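Local structure of ribonuclease H (Uncultured organism, 4IBN) at residues 33-45 with 154-166. The protein probably cleaves the RNA strand of RNA-DNA hybrids endonucleolytically with the help of magnesium, leaving 5'-phosphomonoester ends. Numbering follows the deposited sequence.
Sequences ENPGGAGVLVEYA and QNEYANHLAVTAA
In the RNase H fold a central mixed sheet carries helices on both faces, and here the helix 154-166 lies against one face of the strand 34-45, touching it through Gly-37, Gly-39, Leu-41 and Glu-43. The short segments run roughly antiparallel but clearly inclined, with 142° between their directions, and their axes come within 5.7 Å, close enough that small residues are needed at one end. Gly-37 and Gly-39 face the helix, where any CB would collide with the turn above. Instead Gly-37 CA makes a CA-H...O contact with Ala-162 O at 3.4 Å, and the methyl group of Ala-166 sits over the strand backbone, its CB 3.5 Å from Gly-37 N. Ala-162 CB does likewise, 3.6 Å from Gly-39 N, and Leu-161 sends CD1 to Val-40 O, 3.6 Å away. On the other face of the sheet Ala-38 and Val-40 pack on helix 67-82.

Farther along, from Leu-41 onward, larger groups bridge a wider gap. A chi1 of 171° turns the Leu-41 chain away from its backbone nitrogen, and CD2 comes to lie 3.7 Å from Gln-154 CG and obliquely beside the ring of Tyr-157, whose hydroxyl is hydrogen-bonded to Asp-57. Gln-154 bends at chi2, 105°, which carries its amide across the extended chain of Glu-43 at about a right angle. Glu-43 also forms a salt bridge with Arg-55, and Gln-154 NE2 has a second acceptor in Glu-197 O, so the buried amide joins strand, helix and C-terminal region. Replacing Gln-154 by an alanine removes the amide, and Glu-43 is likely to keep Arg-55 but lose its tie to this helix, with a gap opening beside Leu-41 CD2. The bond itself is 3.0 Å from Gln-154 NE2 to Glu-43 OE2, nearly straight, lying close to the amide plane but meeting the oxygen from above the carboxylate plane.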
loop_
_atom_site.group_PDB
_atom_site.type_symbol
_atom_site.label_atom_id
_atom_site.label_comp_id
_atom_site.label_asym_id
_atom_site.label_seq_id
_atom_site.Cartn_x
_atom_site.Cartn_y
_atom_site.Cartn_z
ATOM N N GLU A 33 -0.166 -10.809 -18.615
ATOM C CA GLU A 33 0.467 -10.222 -19.773
ATOM C C GLU A 33 0.463 -8.716 -19.876
ATOM O O GLU A 33 1.064 -8.185 -20.763
ATOM C CB GLU A 33 -0.191 -10.759 -21.020
ATOM C CG GLU A 33 -0.271 -12.250 -21.076
ATOM C CD GLU A 33 1.059 -12.890 -21.082
ATOM O OE1 GLU A 33 1.913 -12.383 -21.794
ATOM O OE2 GLU A 33 1.286 -13.874 -20.368
ATOM N N ASN A 34 -0.221 -8.034 -18.979
ATOM C CA ASN A 34 -0.349 -6.592 -19.047
ATOM C C ASN A 34 0.631 -5.853 -18.151
ATOM O O ASN A 34 0.945 -6.305 -17.122
ATOM C CB ASN A 34 -1.744 -6.175 -18.635
ATOM C CG ASN A 34 -2.811 -6.822 -19.461
ATOM O OD1 ASN A 34 -3.674 -7.479 -18.936
ATOM N ND2 ASN A 34 -2.773 -6.612 -20.722
ATOM N N PRO A 35 1.079 -4.701 -18.580
ATOM C CA PRO A 35 1.919 -3.860 -17.752
ATOM C C PRO A 35 1.150 -3.348 -16.545
ATOM O O PRO A 35 -0.011 -3.183 -16.641
ATOM C CB PRO A 35 2.292 -2.721 -18.686
ATOM C CG PRO A 35 1.335 -2.765 -19.742
ATOM C CD PRO A 35 0.805 -4.095 -19.878
ATOM N N GLY A 36 1.825 -3.171 -15.430
ATOM C CA GLY A 36 1.160 -2.803 -14.214
ATOM C C GLY A 36 1.967 -1.884 -13.325
ATOM O O GLY A 36 3.142 -1.757 -13.498
ATOM N N GLY A 37 1.269 -1.219 -12.418
ATOM C CA GLY A 37 1.894 -0.284 -11.522
ATOM C C GLY A 37 1.323 -0.317 -10.121
ATOM O O GLY A 37 0.246 -0.712 -9.936
ATOM N N ALA A 38 2.125 0.094 -9.152
ATOM C CA ALA A 38 1.680 0.283 -7.790
ATOM C C ALA A 38 2.013 1.714 -7.380
ATOM O O ALA A 38 3.098 2.164 -7.598
ATOM C CB ALA A 38 2.367 -0.681 -6.857
ATOM N N GLY A 39 1.035 2.400 -6.819
ATOM C CA GLY A 39 1.185 3.760 -6.377
ATOM C C GLY A 39 0.847 3.940 -4.906
ATOM O O GLY A 39 -0.114 3.422 -4.458
ATOM N N VAL A 40 1.706 4.667 -4.197
ATOM C CA VAL A 40 1.514 4.927 -2.790
ATOM C C VAL A 40 1.716 6.402 -2.429
ATOM O O VAL A 40 2.700 6.957 -2.761
ATOM C CB VAL A 40 2.511 4.146 -1.982
ATOM C CG1 VAL A 40 2.296 4.330 -0.543
ATOM C CG2 VAL A 40 2.457 2.725 -2.326
ATOM N N LEU A 41 0.758 6.989 -1.725
ATOM C CA LEU A 41 0.911 8.302 -1.135
ATOM C C LEU A 41 1.074 8.144 0.367
ATOM O O LEU A 41 0.303 7.491 0.971
ATOM C CB LEU A 41 -0.339 9.120 -1.402
ATOM C CG LEU A 41 -0.487 10.452 -0.695
ATOM C CD1 LEU A 41 0.554 11.427 -1.115
ATOM C CD2 LEU A 41 -1.848 11.033 -0.857
ATOM N N VAL A 42 2.106 8.776 0.933
ATOM C CA VAL A 42 2.303 8.793 2.377
ATOM C C VAL A 42 2.056 10.198 2.908
ATOM O O VAL A 42 2.654 11.101 2.443
ATOM C CB VAL A 42 3.752 8.398 2.750
ATOM C CG1 VAL A 42 3.922 8.284 4.242
ATOM C CG2 VAL A 42 4.125 7.076 2.116
ATOM N N GLU A 43 1.172 10.331 3.866
ATOM C CA GLU A 43 0.895 11.578 4.511
ATOM C C GLU A 43 1.507 11.620 5.882
ATOM O O GLU A 43 1.440 10.669 6.566
ATOM C CB GLU A 43 -0.609 11.815 4.657
ATOM C CG GLU A 43 -1.303 11.953 3.334
ATOM C CD GLU A 43 -2.666 12.606 3.417
ATOM O OE1 GLU A 43 -3.196 12.694 4.515
ATOM O OE2 GLU A 43 -3.175 13.005 2.383
ATOM N N TYR A 44 2.073 12.764 6.259
ATOM C CA TYR A 44 2.660 12.934 7.585
ATOM C C TYR A 44 2.388 14.328 8.150
ATOM O O TYR A 44 2.687 15.338 7.511
ATOM C CB TYR A 44 4.167 12.670 7.540
ATOM C CG TYR A 44 4.880 12.974 8.837
ATOM C CD1 TYR A 44 4.849 12.077 9.896
ATOM C CD2 TYR A 44 5.584 14.159 9.004
ATOM C CE1 TYR A 44 5.500 12.351 11.085
ATOM C CE2 TYR A 44 6.238 14.442 10.189
ATOM C CZ TYR A 44 6.192 13.534 11.225
ATOM O OH TYR A 44 6.841 13.812 12.406
ATOM N N ALA A 45 1.823 14.375 9.353
ATOM C CA ALA A 45 1.537 15.597 10.007
ATOM C C ALA A 45 2.442 15.733 11.193
ATOM O O ALA A 45 2.479 14.877 12.003
ATOM C CB ALA A 45 0.144 15.633 10.455
ATOM N N GLN A 154 -7.369 10.876 -1.954
ATOM C CA GLN A 154 -6.074 10.266 -1.858
ATOM C C GLN A 154 -5.987 8.931 -2.585
ATOM O O GLN A 154 -4.988 8.591 -3.100
ATOM C CB GLN A 154 -5.643 10.141 -0.406
ATOM C CG GLN A 154 -5.373 11.442 0.274
ATOM C CD GLN A 154 -6.477 11.829 1.218
ATOM O OE1 GLN A 154 -7.601 11.612 0.955
ATOM N NE2 GLN A 154 -6.100 12.366 2.337
ATOM N N ASN A 155 -7.052 8.156 -2.525
ATOM C CA ASN A 155 -7.096 6.900 -3.233
ATOM C C ASN A 155 -7.030 7.111 -4.728
ATOM O O ASN A 155 -6.363 6.413 -5.380
ATOM C CB ASN A 155 -8.325 6.096 -2.893
ATOM C CG ASN A 155 -8.535 4.934 -3.832
ATOM O OD1 ASN A 155 -7.962 3.907 -3.639
ATOM N ND2 ASN A 155 -9.352 5.119 -4.832
ATOM N N GLU A 156 -7.748 8.089 -5.221
ATOM C CA GLU A 156 -7.717 8.403 -6.623
ATOM C C GLU A 156 -6.374 8.908 -7.070
ATOM O O GLU A 156 -6.022 8.681 -8.167
ATOM C CB GLU A 156 -8.895 9.268 -7.096
ATOM C CG GLU A 156 -10.252 8.709 -6.733
ATOM C CD GLU A 156 -11.322 8.795 -7.826
ATOM O OE1 GLU A 156 -10.966 8.969 -8.976
ATOM O OE2 GLU A 156 -12.517 8.754 -7.535
ATOM N N TYR A 157 -5.678 9.635 -6.212
ATOM C CA TYR A 157 -4.331 10.055 -6.550
ATOM C C TYR A 157 -3.421 8.845 -6.673
ATOM O O TYR A 157 -2.627 8.727 -7.553
ATOM C CB TYR A 157 -3.760 11.060 -5.549
ATOM C CG TYR A 157 -2.354 11.461 -5.888
ATOM C CD1 TYR A 157 -1.292 11.077 -5.130
ATOM C CD2 TYR A 157 -2.095 12.181 -7.009
ATOM C CE1 TYR A 157 -0.022 11.399 -5.473
ATOM C CE2 TYR A 157 -0.847 12.509 -7.357
ATOM C CZ TYR A 157 0.201 12.131 -6.591
ATOM O OH TYR A 157 1.465 12.458 -6.905
ATOM N N ALA A 158 -3.577 7.938 -5.728
ATOM C CA ALA A 158 -2.723 6.772 -5.716
ATOM C C ALA A 158 -2.936 5.971 -6.971
ATOM O O ALA A 158 -2.033 5.426 -7.482
ATOM C CB ALA A 158 -2.970 5.916 -4.499
ATOM N N ASN A 159 -4.165 5.908 -7.413
ATOM C CA ASN A 159 -4.450 5.228 -8.664
ATOM C C ASN A 159 -3.786 5.925 -9.827
ATOM O O ASN A 159 -3.238 5.315 -10.713
ATOM C CB ASN A 159 -5.948 5.133 -8.921
ATOM C CG ASN A 159 -6.281 4.389 -10.182
ATOM O OD1 ASN A 159 -6.190 3.218 -10.233
ATOM N ND2 ASN A 159 -6.690 5.083 -11.155
ATOM N N HIS A 160 -3.826 7.240 -9.770
ATOM C CA HIS A 160 -3.179 8.011 -10.800
ATOM C C HIS A 160 -1.692 7.676 -10.809
ATOM O O HIS A 160 -1.094 7.595 -11.832
ATOM C CB HIS A 160 -3.358 9.498 -10.548
ATOM C CG HIS A 160 -2.275 10.346 -11.103
ATOM N ND1 HIS A 160 -2.274 10.782 -12.396
ATOM C CD2 HIS A 160 -1.177 10.866 -10.535
ATOM C CE1 HIS A 160 -1.201 11.500 -12.611
ATOM N NE2 HIS A 160 -0.530 11.585 -11.490
ATOM N N LEU A 161 -1.111 7.541 -9.644
ATOM C CA LEU A 161 0.280 7.203 -9.566
ATOM C C LEU A 161 0.541 5.791 -10.129
ATOM O O LEU A 161 1.504 5.558 -10.752
ATOM C CB LEU A 161 0.830 7.243 -8.146
ATOM C CG LEU A 161 1.208 8.490 -7.393
ATOM C CD1 LEU A 161 1.697 8.098 -6.031
ATOM C CD2 LEU A 161 2.268 9.224 -8.111
ATOM N N ALA A 162 -0.330 4.863 -9.798
ATOM C CA ALA A 162 -0.156 3.506 -10.248
ATOM C C ALA A 162 -0.203 3.421 -11.750
ATOM O O ALA A 162 0.531 2.753 -12.330
ATOM C CB ALA A 162 -1.212 2.634 -9.676
ATOM N N VAL A 163 -1.146 4.112 -12.339
ATOM C CA VAL A 163 -1.285 4.122 -13.783
ATOM C C VAL A 163 -0.114 4.781 -14.456
ATOM O O VAL A 163 0.333 4.339 -15.458
ATOM C CB VAL A 163 -2.601 4.724 -14.252
ATOM C CG1 VAL A 163 -2.689 4.764 -15.761
ATOM C CG2 VAL A 163 -3.730 3.942 -13.733
ATOM N N THR A 164 0.371 5.851 -13.866
ATOM C CA THR A 164 1.528 6.515 -14.400
ATOM C C THR A 164 2.721 5.574 -14.367
ATOM O O THR A 164 3.493 5.527 -15.240
ATOM C CB THR A 164 1.871 7.762 -13.553
ATOM O OG1 THR A 164 0.842 8.726 -13.663
ATOM C CG2 THR A 164 3.127 8.357 -13.998
ATOM N N ALA A 165 2.854 4.852 -13.272
ATOM C CA ALA A 165 3.939 3.911 -13.142
ATOM C C ALA A 165 3.851 2.808 -14.203
ATOM O O ALA A 165 4.811 2.468 -14.812
ATOM C CB ALA A 165 3.962 3.322 -11.770
ATOM N N ALA A 166 2.665 2.293 -14.424
ATOM C CA ALA A 166 2.481 1.251 -15.387
ATOM C C ALA A 166 2.791 1.743 -16.793
ATOM O O ALA A 166 3.358 1.068 -17.579
ATOM C CB ALA A 166 1.126 0.787 -15.343
#